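Local coordinates for uncharacterized protein (Aeropyrum pernix, PDB 3P1Z) that is probably a nucleic acid-binding member of the tRNA-intron endonuclease family, although its own activity is uncharacterized, at residues L108-G113 with Y117-L122. Numbering follows the deposited sequence.
Sequences LVYEHG and YEVLVL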
# COMPACT_ATOMS: atom_id res chain seq x y z
N LEU A 108 17.16 2.55 -20.35
CA LEU A 108 18.56 2.86 -20.34
C LEU A 108 19.26 1.52 -20.32
O LEU A 108 18.84 0.62 -19.59
CB LEU A 108 18.90 3.64 -19.06
CG LEU A 108 18.55 5.13 -18.93
CD1 LEU A 108 19.05 5.70 -17.61
CD2 LEU A 108 19.16 5.91 -20.09
N VAL A 109 20.31 1.36 -21.11
CA VAL A 109 20.99 0.07 -21.14
C VAL A 109 22.46 0.16 -20.78
O VAL A 109 23.18 1.02 -21.29
CB VAL A 109 20.84 -0.61 -22.50
CG1 VAL A 109 21.34 -2.04 -22.43
CG2 VAL A 109 19.39 -0.59 -22.93
N TYR A 110 22.91 -0.75 -19.90
CA TYR A 110 24.30 -0.71 -19.41
C TYR A 110 24.89 -2.07 -19.03
O TYR A 110 24.23 -2.90 -18.41
CB TYR A 110 24.43 0.28 -18.24
CG TYR A 110 24.17 -0.29 -16.86
CD1 TYR A 110 25.15 -1.00 -16.18
CD2 TYR A 110 22.95 -0.10 -16.22
CE1 TYR A 110 24.92 -1.51 -14.91
CE2 TYR A 110 22.71 -0.61 -14.94
CZ TYR A 110 23.70 -1.31 -14.29
OH TYR A 110 23.49 -1.81 -13.02
N GLU A 111 26.16 -2.28 -19.38
CA GLU A 111 26.80 -3.58 -19.16
C GLU A 111 27.74 -3.54 -17.97
O GLU A 111 28.37 -2.53 -17.69
CB GLU A 111 27.51 -4.02 -20.43
CG GLU A 111 26.82 -3.44 -21.66
CD GLU A 111 26.93 -4.31 -22.90
OE1 GLU A 111 25.98 -4.28 -23.73
OE2 GLU A 111 27.96 -5.00 -23.06
N HIS A 112 27.83 -4.65 -17.25
CA HIS A 112 28.65 -4.69 -16.05
C HIS A 112 28.75 -6.09 -15.46
O HIS A 112 27.74 -6.75 -15.20
CB HIS A 112 28.13 -3.71 -15.00
CG HIS A 112 28.83 -3.83 -13.68
ND1 HIS A 112 30.14 -3.44 -13.50
CD2 HIS A 112 28.41 -4.31 -12.49
CE1 HIS A 112 30.49 -3.66 -12.25
NE2 HIS A 112 29.46 -4.18 -11.61
N GLY A 113 29.99 -6.54 -15.27
CA GLY A 113 30.24 -7.89 -14.80
C GLY A 113 29.68 -8.94 -15.73
O GLY A 113 29.13 -9.95 -15.29
N TYR A 117 22.18 -4.74 -18.49
CA TYR A 117 21.11 -4.36 -17.59
C TYR A 117 20.19 -3.34 -18.25
O TYR A 117 20.62 -2.31 -18.71
CB TYR A 117 21.70 -3.78 -16.32
CG TYR A 117 22.24 -4.81 -15.34
CD1 TYR A 117 21.42 -5.34 -14.36
CD2 TYR A 117 23.56 -5.24 -15.39
CE1 TYR A 117 21.88 -6.27 -13.46
CE2 TYR A 117 24.04 -6.16 -14.49
CZ TYR A 117 23.20 -6.69 -13.52
OH TYR A 117 23.66 -7.62 -12.62
N GLU A 118 18.90 -3.63 -18.28
CA GLU A 118 17.97 -2.73 -18.93
C GLU A 118 17.12 -2.05 -17.88
O GLU A 118 16.36 -2.70 -17.17
CB GLU A 118 17.08 -3.51 -19.91
CG GLU A 118 15.94 -2.71 -20.50
CD GLU A 118 15.18 -3.49 -21.55
OE1 GLU A 118 13.93 -3.47 -21.53
OE2 GLU A 118 15.83 -4.13 -22.41
N VAL A 119 17.24 -0.73 -17.78
CA VAL A 119 16.54 -0.00 -16.72
C VAL A 119 15.39 0.80 -17.27
O VAL A 119 15.55 1.62 -18.17
CB VAL A 119 17.47 0.92 -15.90
CG1 VAL A 119 16.72 1.51 -14.70
CG2 VAL A 119 18.73 0.19 -15.44
N LEU A 120 14.20 0.57 -16.71
CA LEU A 120 13.04 1.35 -17.08
C LEU A 120 12.88 2.42 -16.04
O LEU A 120 12.92 2.13 -14.85
CB LEU A 120 11.81 0.46 -17.12
CG LEU A 120 10.48 1.13 -17.46
CD1 LEU A 120 10.45 1.57 -18.91
CD2 LEU A 120 9.35 0.16 -17.20
N VAL A 121 12.74 3.67 -16.49
CA VAL A 121 12.59 4.82 -15.61
C VAL A 121 11.12 5.18 -15.47
O VAL A 121 10.46 5.43 -16.46
CB VAL A 121 13.36 6.06 -16.14
CG1 VAL A 121 13.33 7.20 -15.12
CG2 VAL A 121 14.78 5.70 -16.49
N LEU A 122 10.63 5.20 -14.24
CA LEU A 122 9.24 5.55 -13.96
C LEU A 122 9.19 6.67 -12.95
O LEU A 122 10.06 6.78 -12.10
CB LEU A 122 8.49 4.33 -13.42
CG LEU A 122 8.59 3.05 -14.24
CD1 LEU A 122 8.16 1.85 -13.41
CD2 LEU A 122 7.75 3.17 -15.49
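One face of the Y110 ring takes the CB of Y117, which lies 3.8 Å from the ring centroid and close to the ring normal, a CH-pi contact; at the edge of the same ring, CE2 meets CG2 of V119 at 4.1 Å. The Y117 ring in turn has the Y110 OH above one face, displaced toward the rim, while the carbonyl oxygens of Y110 and H112 lie in plane at its edge. The two ring planes are 15° from parallel, yet slid so far apart, with centroids 5.2 Å from each other, that they hardly overlap. Y110 has its CG between the backbone N and the carbonyl carbon (chi1 88°), and this rotation brings the ring across to the neighbouring strand. The pairing belongs to a beta hairpin, strands 107-112 and 115-123, in the mixed sheet of the tRNA-intron endonuclease catalytic C-terminal domain. Y110-Y117 and L108-V119 are hydrogen-bonded antiparallel pairs, and V109-E118 between them is a non-hydrogen-bonded one. The bond from V119 N to L108 O is 2.8 Å long, with an N-H...O angle of 179°. With an alanine at Y110, the CB of Y117 and the CG2 of V119 would probably lose their aromatic partner and a gap would open beside them. On the face carrying Y110 and Y117, L108 and V121 rest on helix 83-95; the Y117 ring meets an aromatic ring of another protein chain, and Y110 packs against an aromatic side chain there. From the opposite face E118 forms a salt bridge with R104.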